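PDB 1W55: bifunctional enzyme IspD/IspF from Campylobacter jejuni, which catalyses two steps of isoprenoid precursor biosynthesis, making 4-diphosphocytidyl-2-C-methyl-D-erythritol from CTP and MEP, and cyclising its 2-phosphate to the 2,4-cyclodiphosphate with release of CMP. Local coordinates for residues A[50-55]-A[67-72]; A[7-12]-A[92-97]; A[230-235]-A[318-323]. All blocks are in the same frame, centred on the assembly; numbering follows the deposited sequence.

Contact 1: residues A[50-55]-A[67-72]; sequences IVVTSS and YEFIEG
Val52 and Phe69 project from the same face of parallel strands 50-54 and 68-71, the ring running alongside the valine; helix 57-61 joins the strands into a beta-alpha-beta unit of the cytidylyltransferase domain. With CG anti to the carbonyl carbon (chi1 -68°), the Phe69 ring comes back to its neighbour, CD2 lying 3.8 Å from Val52 CB. Val52 CG1 rests 4.0 Å from Phe69 CE2, while the second methyl, CG2, meets Tyr67 CB at 4.1 Å. Met60 and Lys61 of the connecting helix touch the Phe69 side chain. The phenol of Tyr67 reaches Ile50, whose CG2 is 3.5 Å from Tyr67 CD2. On the opposite face Ile70 CG2 touches two methyls at once, Val51 CG1 at 3.8 Å and Thr53 CG2 at 3.9 Å, and Ala83 of helix 76-84 packs on all three residues. Glu68 shares this face, but its carboxylate leads away to a salt bridge with Lys49. Thr53 OG1 is engaged elsewhere, by Ala10 N and by O2 of bound CMP. Five backbone hydrogen bonds pair the strands; in the last and most tilted, Gly72 N lies 3.0 Å from Ser54 O, 43° out of the carbonyl plane.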
loop_
_atom_site.group_PDB
_atom_site.type_symbol
_atom_site.label_atom_id
_atom_site.label_comp_id
_atom_site.label_asym_id
_atom_site.label_seq_id
_atom_site.Cartn_x
_atom_site.Cartn_y
_atom_site.Cartn_z
ATOM N N ILE A 50 -33.130 3.906 19.622
ATOM C CA ILE A 50 -31.727 4.145 19.943
ATOM C C ILE A 50 -31.608 5.332 20.899
ATOM O O ILE A 50 -32.027 6.449 20.586
ATOM C CB ILE A 50 -30.871 4.338 18.660
ATOM C CG1 ILE A 50 -30.994 3.104 17.765
ATOM C CG2 ILE A 50 -29.410 4.558 19.024
ATOM C CD1 ILE A 50 -30.643 3.333 16.305
ATOM N N VAL A 51 -31.053 5.066 22.075
ATOM C CA VAL A 51 -30.877 6.095 23.094
ATOM C C VAL A 51 -29.394 6.382 23.311
ATOM O O VAL A 51 -28.572 5.470 23.341
ATOM C CB VAL A 51 -31.577 5.701 24.428
ATOM C CG1 VAL A 51 -31.425 6.805 25.489
ATOM C CG2 VAL A 51 -33.062 5.400 24.184
ATOM N N VAL A 52 -29.057 7.657 23.425
ATOM C CA VAL A 52 -27.697 8.070 23.754
ATOM C C VAL A 52 -27.730 8.922 25.021
ATOM O O VAL A 52 -28.418 9.937 25.073
ATOM C CB VAL A 52 -27.044 8.895 22.614
ATOM C CG1 VAL A 52 -25.600 9.271 22.966
ATOM C CG2 VAL A 52 -27.098 8.147 21.283
ATOM N N THR A 53 -26.985 8.510 26.042
ATOM C CA THR A 53 -26.862 9.342 27.233
ATOM C C THR A 53 -25.773 10.370 26.983
ATOM O O THR A 53 -24.758 10.067 26.359
ATOM C CB THR A 53 -26.543 8.511 28.488
ATOM O OG1 THR A 53 -25.220 7.974 28.377
ATOM C CG2 THR A 53 -27.448 7.290 28.594
ATOM N N SER A 54 -25.985 11.584 27.482
ATOM C CA SER A 54 -25.152 12.701 27.094
ATOM C C SER A 54 -25.040 13.758 28.195
ATOM O O SER A 54 -25.975 13.965 28.958
ATOM C CB SER A 54 -25.711 13.329 25.807
ATOM O OG SER A 54 -24.861 14.372 25.349
ATOM N N SER A 55 -23.878 14.410 28.256
ATOM C CA SER A 55 -23.649 15.580 29.108
ATOM C C SER A 55 -23.669 16.857 28.276
ATOM O O SER A 55 -23.429 17.946 28.805
ATOM C CB SER A 55 -22.292 15.484 29.808
ATOM O OG SER A 55 -22.307 14.475 30.793
ATOM N N TYR A 67 -31.644 9.723 16.898
ATOM C CA TYR A 67 -31.584 9.079 18.208
ATOM C C TYR A 67 -32.310 9.866 19.264
ATOM O O TYR A 67 -32.548 11.064 19.121
ATOM C CB TYR A 67 -30.135 8.871 18.665
ATOM C CG TYR A 67 -29.184 8.409 17.590
ATOM C CD1 TYR A 67 -28.022 9.125 17.319
ATOM C CD2 TYR A 67 -29.439 7.259 16.849
ATOM C CE1 TYR A 67 -27.144 8.705 16.341
ATOM C CE2 TYR A 67 -28.567 6.837 15.861
ATOM C CZ TYR A 67 -27.424 7.569 15.610
ATOM O OH TYR A 67 -26.544 7.161 14.632
ATOM N N GLU A 68 -32.655 9.184 20.343
ATOM C CA GLU A 68 -33.162 9.879 21.514
ATOM C C GLU A 68 -32.002 10.165 22.451
ATOM O O GLU A 68 -31.191 9.282 22.747
ATOM C CB GLU A 68 -34.249 9.060 22.201
ATOM C CG GLU A 68 -35.554 9.068 21.421
ATOM C CD GLU A 68 -36.720 8.503 22.208
ATOM O OE1 GLU A 68 -37.380 7.584 21.678
ATOM O OE2 GLU A 68 -36.976 8.981 23.342
ATOM N N PHE A 69 -31.913 11.410 22.890
ATOM C CA PHE A 69 -30.880 11.808 23.825
ATOM C C PHE A 69 -31.470 11.981 25.210
ATOM O O PHE A 69 -32.599 12.454 25.359
ATOM C CB PHE A 69 -30.214 13.097 23.364
ATOM C CG PHE A 69 -29.413 12.934 22.113
ATOM C CD1 PHE A 69 -29.988 13.197 20.864
ATOM C CD2 PHE A 69 -28.088 12.505 22.175
ATOM C CE1 PHE A 69 -29.251 13.042 19.696
ATOM C CE2 PHE A 69 -27.335 12.335 21.012
ATOM C CZ PHE A 69 -27.910 12.606 19.767
ATOM N N ILE A 70 -30.701 11.588 26.220
ATOM C CA ILE A 70 -31.105 11.764 27.595
ATOM C C ILE A 70 -29.898 12.186 28.435
ATOM O O ILE A 70 -28.778 11.721 28.207
ATOM C CB ILE A 70 -31.770 10.465 28.125
ATOM C CG1 ILE A 70 -32.528 10.746 29.428
ATOM C CG2 ILE A 70 -30.744 9.327 28.277
ATOM C CD1 ILE A 70 -33.686 9.801 29.664
ATOM N N GLU A 71 -30.137 13.091 29.382
ATOM C CA GLU A 71 -29.091 13.626 30.247
ATOM C C GLU A 71 -28.524 12.496 31.094
ATOM O O GLU A 71 -29.278 11.702 31.643
ATOM C CB GLU A 71 -29.645 14.758 31.138
ATOM C CG GLU A 71 -28.593 15.540 31.924
ATOM C CD GLU A 71 -27.656 16.384 31.055
ATOM O OE1 GLU A 71 -28.048 16.788 29.934
ATOM O OE2 GLU A 71 -26.517 16.669 31.504
ATOM N N GLY A 72 -27.198 12.409 31.165
ATOM C CA GLY A 72 -26.555 11.378 31.956
ATOM C C GLY A 72 -26.768 11.590 33.440
ATOM O O GLY A 72 -27.325 12.616 33.853
#

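Contact 2: residues A[7-12]-A[92-97]; sequences IMLAAG and VMVSDV. With C (cytidine-5'-monophosphate), chain D; EDO (1,2-ethanediol), chain F.
Leu9 and Val94 pack across parallel strands 4-9 and 91-96, where the strand ends line the CMP pocket. From the backbone outward, Leu9 CB lies 3.7 Å from Ser95 O and equally near the ribose O4'. Its CG approaches Val94 CG1, and the branches then part: CD1 settles 3.6 Å from Val94 CG1, whereas CD2 turns to the cytosine, 4.1 Å from O2. Leu9 O takes two bonds, from Val97 N at 3.1 Å and from O3' of the CMP ribose, which lies 2.6 Å from Leu9 O, so the strand pairing itself helps to fix an atom that grips the sugar. Ala11 adds two backbone bonds, its N bonding O2 of the base and its O receiving O2'. Just past the strand, Ala10 CB and Val97 CG2 are tightly packed at 3.5 Å. Met8, bent at both chi2 and chi3, brings CE to 3.9 Å from Val97 CG1. The carboxylate of Asp96 is shared by Arg76 and Arg99, and its OD2 also accepts a bond from an ethanediol. Helix 76-84 covers Ile7 and Leu9, helix 33-42 covers Met8, Ser95 and Val97, while strands 50-54 and 149-152 flank the pair in the sheet.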
loop_
_atom_site.group_PDB
_atom_site.type_symbol
_atom_site.label_atom_id
_atom_site.label_comp_id
_atom_site.label_asym_id
_atom_site.label_seq_id
_atom_site.Cartn_x
_atom_site.Cartn_y
_atom_site.Cartn_z
ATOM N N ILE A 7 -28.979 1.211 23.802
ATOM C CA ILE A 7 -28.549 2.347 24.616
ATOM C C ILE A 7 -27.043 2.532 24.472
ATOM O O ILE A 7 -26.255 1.638 24.815
ATOM C CB ILE A 7 -28.929 2.178 26.108
ATOM C CG1 ILE A 7 -30.453 2.077 26.290
ATOM C CG2 ILE A 7 -28.350 3.335 26.937
ATOM C CD1 ILE A 7 -30.880 1.722 27.733
ATOM N N MET A 8 -26.652 3.690 23.942
ATOM C CA MET A 8 -25.243 4.064 23.855
ATOM C C MET A 8 -24.900 4.948 25.043
ATOM O O MET A 8 -25.530 5.981 25.266
ATOM C CB MET A 8 -24.940 4.790 22.534
ATOM C CG MET A 8 -25.181 3.960 21.267
ATOM S SD MET A 8 -24.218 2.421 21.168
ATOM C CE MET A 8 -22.522 3.065 21.152
ATOM N N LEU A 9 -23.903 4.541 25.812
ATOM C CA LEU A 9 -23.540 5.283 27.014
ATOM C C LEU A 9 -22.415 6.266 26.694
ATOM O O LEU A 9 -21.295 5.858 26.458
ATOM C CB LEU A 9 -23.147 4.311 28.142
ATOM C CG LEU A 9 -24.293 3.436 28.685
ATOM C CD1 LEU A 9 -23.766 2.390 29.622
ATOM C CD2 LEU A 9 -25.380 4.272 29.394
ATOM N N ALA A 10 -22.724 7.558 26.700
ATOM C CA ALA A 10 -21.803 8.574 26.193
ATOM C C ALA A 10 -21.739 9.820 27.076
ATOM O O ALA A 10 -21.260 10.865 26.631
ATOM C CB ALA A 10 -22.197 8.967 24.768
ATOM N N ALA A 11 -22.219 9.711 28.314
ATOM C CA ALA A 11 -22.197 10.839 29.246
ATOM C C ALA A 11 -20.974 10.807 30.156
ATOM O O ALA A 11 -20.155 9.895 30.085
ATOM C CB ALA A 11 -23.492 10.888 30.072
ATOM N N GLY A 12 -20.857 11.820 31.008
ATOM C CA GLY A 12 -19.737 11.944 31.924
ATOM C C GLY A 12 -18.485 12.498 31.267
ATOM O O GLY A 12 -18.335 12.468 30.037
ATOM N N VAL A 92 -32.531 -5.251 25.476
ATOM C CA VAL A 92 -31.781 -4.022 25.274
ATOM C C VAL A 92 -30.295 -4.323 25.124
ATOM O O VAL A 92 -29.698 -5.032 25.942
ATOM C CB VAL A 92 -32.055 -2.970 26.392
ATOM C CG1 VAL A 92 -31.602 -3.472 27.758
ATOM C CG2 VAL A 92 -31.403 -1.624 26.050
ATOM N N MET A 93 -29.712 -3.803 24.049
ATOM C CA MET A 93 -28.261 -3.795 23.910
ATOM C C MET A 93 -27.710 -2.502 24.512
ATOM O O MET A 93 -28.217 -1.405 24.246
ATOM C CB MET A 93 -27.850 -3.921 22.443
ATOM C CG MET A 93 -26.347 -3.977 22.241
ATOM S SD MET A 93 -25.909 -4.482 20.580
ATOM C CE MET A 93 -25.864 -6.244 20.834
ATOM N N VAL A 94 -26.672 -2.646 25.325
ATOM C CA VAL A 94 -26.041 -1.513 25.981
ATOM C C VAL A 94 -24.557 -1.513 25.646
ATOM O O VAL A 94 -23.918 -2.557 25.669
ATOM C CB VAL A 94 -26.223 -1.563 27.512
ATOM C CG1 VAL A 94 -25.602 -0.323 28.173
ATOM C CG2 VAL A 94 -27.702 -1.679 27.886
ATOM N N SER A 95 -24.012 -0.343 25.339
ATOM C CA SER A 95 -22.612 -0.246 24.944
ATOM C C SER A 95 -21.963 1.080 25.326
ATOM O O SER A 95 -22.595 2.133 25.252
ATOM C CB SER A 95 -22.473 -0.487 23.434
ATOM O OG SER A 95 -21.167 -0.918 23.090
ATOM N N ASP A 96 -20.702 1.012 25.753
ATOM C CA ASP A 96 -19.859 2.197 25.918
ATOM C C ASP A 96 -19.555 2.808 24.543
ATOM O O ASP A 96 -19.140 2.083 23.647
ATOM C CB ASP A 96 -18.531 1.800 26.572
ATOM C CG ASP A 96 -18.706 0.953 27.844
ATOM O OD1 ASP A 96 -19.699 1.123 28.585
ATOM O OD2 ASP A 96 -17.871 0.098 28.192
ATOM N N VAL A 97 -19.731 4.120 24.356
ATOM C CA VAL A 97 -19.321 4.732 23.072
ATOM C C VAL A 97 -17.829 4.625 22.859
ATOM O O VAL A 97 -17.369 4.625 21.722
ATOM C CB VAL A 97 -19.680 6.248 22.880
ATOM C CG1 VAL A 97 -21.089 6.431 22.425
ATOM C CG2 VAL A 97 -19.342 7.093 24.097
HETATM O OP3 C D . -15.353 3.278 31.716
HETATM P P C D . -16.391 4.089 32.453
HETATM O OP1 C D . -15.872 5.432 32.901
HETATM O OP2 C D . -17.181 3.315 33.484
HETATM O "O5'" C D . -17.447 4.521 31.315
HETATM C "C5'" C D . -18.167 3.564 30.552
HETATM C "C4'" C D . -19.175 4.271 29.645
HETATM O "O4'" C D . -20.252 4.838 30.400
HETATM C "C3'" C D . -18.555 5.405 28.851
HETATM O "O3'" C D . -18.994 5.261 27.513
HETATM C "C2'" C D . -19.119 6.671 29.457
HETATM O "O2'" C D . -19.283 7.718 28.507
HETATM C "C1'" C D . -20.450 6.200 30.019
HETATM N N1 C D . -20.829 6.990 31.189
HETATM C C2 C D . -22.106 7.576 31.215
HETATM O O2 C D . -22.900 7.414 30.249
HETATM N N3 C D . -22.458 8.308 32.292
HETATM C C4 C D . -21.599 8.497 33.330
HETATM N N4 C D . -21.977 9.247 34.399
HETATM C C5 C D . -20.331 7.925 33.315
HETATM C C6 C D . -19.965 7.162 32.213
HETATM C C1 EDO F . -17.917 -1.999 31.059
HETATM O O1 EDO F . -16.979 -1.089 30.505
HETATM C C2 EDO F . -17.457 -3.419 30.810
HETATM O O2 EDO F . -16.112 -3.542 31.212
#

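Contact 3: residues A[230-235]-A[318-323]; sequences AGVQIH and KQAMQS. With C (cytidine-5'-monophosphate), chain C.
A short beta hairpin of the IspF domain, strands 227-229 and 232-235, rests on the first turns of helix 318-329, with Ala230 and Val232 set against Met321. Ala230 and Gly231 form the hairpin's turn, and their positive phi values fit type I'. The strand and helix segments run nearly antiparallel, at 152°, with axes 9.1 Å apart. Met321 carries most of the contact. Its CB lies 3.9 Å from Ala230 CB, and its CG touches that methyl group and, from a direction nearly at right angles, Val232 CB at 4.1 Å. The extended chi2 carries Met321 SD to 4.3 Å from Ile234 CD1; the bend at chi3 (76°) then returns CE to 4.1 Å from Ala230 CB. Val232 uses both branches: CG2 presses on the helix backbone, 3.7 Å from Ala320 O and close to Met321 CA, while CG1 approaches Ala320 CB more loosely.

Three backbone polar atoms of the turn find partners outside the contact. The amide nitrogens of Ala230 and Gly231 bond the carboxylate of Asp247, and Ala230 O accepts from Asn324 further along the helix. Leu249 of helix 248-260 packs on both Ala230 and Met321. Lys318, one turn before Gln322, points away from the hairpin. Its extended chain takes NZ to bound CMP, 3.0 Å from O2' and in a weak bond to O2, with salt bridges to Asp265 and Glu268 of a neighbouring subunit.

Between hairpin and helix, then, the side-chain contacts are apolar, with methyls also resting on the carbonyl oxygens of Ala320 and Met321. The fit depends on side-chain shape and van der Waals contact, while directional bonding is left to Asp247 and Asn324 around the turn and to Lys318, whose side chain leads away from the hairpin.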
loop_
_atom_site.group_PDB
_atom_site.type_symbol
_atom_site.label_atom_id
_atom_site.label_comp_id
_atom_site.label_asym_id
_atom_site.label_seq_id
_atom_site.Cartn_x
_atom_site.Cartn_y
_atom_site.Cartn_z
ATOM N N ALA A 230 -5.135 43.161 22.497
ATOM C CA ALA A 230 -4.506 41.846 22.660
ATOM C C ALA A 230 -3.638 41.821 23.922
ATOM O O ALA A 230 -2.571 41.190 23.951
ATOM C CB ALA A 230 -3.688 41.459 21.410
ATOM N N GLY A 231 -4.109 42.518 24.956
ATOM C CA GLY A 231 -3.451 42.538 26.252
ATOM C C GLY A 231 -2.189 43.385 26.312
ATOM O O GLY A 231 -1.461 43.328 27.294
ATOM N N VAL A 232 -1.930 44.157 25.261
ATOM C CA VAL A 232 -0.721 44.960 25.141
ATOM C C VAL A 232 -1.085 46.440 25.273
ATOM O O VAL A 232 -2.018 46.915 24.616
ATOM C CB VAL A 232 -0.037 44.708 23.770
ATOM C CG1 VAL A 232 1.134 45.691 23.535
ATOM C CG2 VAL A 232 0.430 43.241 23.653
ATOM N N GLN A 233 -0.362 47.175 26.119
ATOM C CA GLN A 233 -0.674 48.591 26.301
ATOM C C GLN A 233 -0.212 49.414 25.106
ATOM O O GLN A 233 0.977 49.438 24.771
ATOM C CB GLN A 233 -0.097 49.154 27.603
ATOM C CG GLN A 233 -0.662 50.545 27.923
ATOM C CD GLN A 233 -0.128 51.127 29.209
ATOM O OE1 GLN A 233 0.696 52.044 29.184
ATOM N NE2 GLN A 233 -0.594 50.604 30.335
ATOM N N ILE A 234 -1.167 50.083 24.469
ATOM C CA ILE A 234 -0.915 50.854 23.251
ATOM C C ILE A 234 -0.719 52.335 23.593
ATOM O O ILE A 234 0.107 53.032 23.000
ATOM C CB ILE A 234 -2.118 50.700 22.268
ATOM C CG1 ILE A 234 -2.475 49.219 22.027
ATOM C CG2 ILE A 234 -1.866 51.443 20.966
ATOM C CD1 ILE A 234 -1.292 48.281 21.764
ATOM N N HIS A 235 -1.518 52.799 24.547
ATOM C CA HIS A 235 -1.566 54.192 24.933
ATOM C C HIS A 235 -1.950 54.251 26.404
ATOM O O HIS A 235 -2.788 53.453 26.843
ATOM C CB HIS A 235 -2.587 54.955 24.092
ATOM C CG HIS A 235 -2.352 56.430 24.071
ATOM N ND1 HIS A 235 -2.829 57.273 25.054
ATOM C CD2 HIS A 235 -1.662 57.213 23.206
ATOM C CE1 HIS A 235 -2.453 58.511 24.791
ATOM N NE2 HIS A 235 -1.746 58.505 23.673
ATOM N N LYS A 318 2.477 45.797 16.881
ATOM C CA LYS A 318 1.900 44.659 16.159
ATOM C C LYS A 318 2.584 43.336 16.483
ATOM O O LYS A 318 1.907 42.340 16.708
ATOM C CB LYS A 318 1.886 44.911 14.648
ATOM C CG LYS A 318 0.834 45.903 14.212
ATOM C CD LYS A 318 1.130 46.408 12.789
ATOM C CE LYS A 318 0.135 47.495 12.372
ATOM N NZ LYS A 318 0.455 48.069 11.035
ATOM N N GLN A 319 3.914 43.325 16.521
ATOM C CA GLN A 319 4.653 42.103 16.861
ATOM C C GLN A 319 4.372 41.628 18.302
ATOM O O GLN A 319 4.203 40.427 18.549
ATOM C CB GLN A 319 6.166 42.243 16.589
ATOM C CG GLN A 319 6.539 42.513 15.103
ATOM C CD GLN A 319 6.026 41.433 14.132
ATOM O OE1 GLN A 319 6.296 40.247 14.321
ATOM N NE2 GLN A 319 5.294 41.845 13.099
ATOM N N ALA A 320 4.302 42.573 19.235
ATOM C CA ALA A 320 3.972 42.261 20.622
ATOM C C ALA A 320 2.531 41.711 20.792
ATOM O O ALA A 320 2.309 40.777 21.554
ATOM C CB ALA A 320 4.197 43.498 21.506
ATOM N N MET A 321 1.566 42.303 20.090
ATOM C CA MET A 321 0.183 41.805 20.092
ATOM C C MET A 321 0.113 40.362 19.581
ATOM O O MET A 321 -0.504 39.496 20.213
ATOM C CB MET A 321 -0.711 42.705 19.231
ATOM C CG MET A 321 -1.026 44.046 19.879
ATOM S SD MET A 321 -1.870 45.221 18.804
ATOM C CE MET A 321 -3.363 44.591 18.839
ATOM N N GLN A 322 0.759 40.124 18.441
ATOM C CA GLN A 322 0.873 38.795 17.841
ATOM C C GLN A 322 1.486 37.791 18.808
ATOM O O GLN A 322 1.008 36.656 18.940
ATOM C CB GLN A 322 1.706 38.867 16.549
ATOM C CG GLN A 322 0.916 39.459 15.384
ATOM C CD GLN A 322 1.765 39.890 14.177
ATOM O OE1 GLN A 322 1.354 40.780 13.436
ATOM N NE2 GLN A 322 2.920 39.256 13.969
ATOM N N SER A 323 2.543 38.218 19.491
ATOM C CA SER A 323 3.262 37.347 20.414
ATOM C C SER A 323 2.445 37.051 21.682
ATOM O O SER A 323 2.447 35.920 22.185
ATOM C CB SER A 323 4.653 37.934 20.740
ATOM O OG SER A 323 5.196 37.324 21.901
HETATM O OP3 C C . -4.154 52.914 5.070
HETATM P P C C . -3.883 54.017 6.048
HETATM O OP1 C C . -5.017 54.277 6.986
HETATM O OP2 C C . -3.382 55.257 5.363
HETATM O "O5'" C C . -2.685 53.476 6.964
HETATM C "C5'" C C . -1.393 53.221 6.432
HETATM C "C4'" C C . -0.662 52.203 7.307
HETATM O "O4'" C C . -0.528 52.656 8.663
HETATM C "C3'" C C . -1.357 50.847 7.427
HETATM O "O3'" C C . -1.031 49.973 6.350
HETATM C "C2'" C C . -0.839 50.317 8.752
HETATM O "O2'" C C . 0.463 49.768 8.564
HETATM C "C1'" C C . -0.603 51.557 9.586
HETATM N N1 C C . -1.601 51.859 10.643
HETATM C C2 C C . -1.327 51.546 11.992
HETATM O O2 C C . -0.260 50.965 12.289
HETATM N N3 C C . -2.212 51.858 12.975
HETATM C C4 C C . -3.381 52.474 12.676
HETATM N N4 C C . -4.273 52.790 13.655
HETATM C C5 C C . -3.674 52.778 11.353
HETATM C C6 C C . -2.761 52.472 10.345
#

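How the contacts relate
Contacts 1 and 2 belong to one sheet of the IspD half: strands 50-54 and 4-9 are neighbours, and the backbones of Val51 and Thr53 probably bond that of Met8. Contact 2 is buried throughout and lines part of the nucleotide pocket; contact 1 is only partly buried, with charged Glu68 and Glu71 on its outer strand, and adds Thr53 to the same CMP pocket. Contact 3 lies in the IspF half, mostly buried but with Ala320 exposed at its edge, its centre about 45 Å from that of contact 1 and 48 Å from that of contact 2. There a hairpin meets a helix through side chains, whereas the strand pairs are joined chiefly by backbone hydrogen bonds.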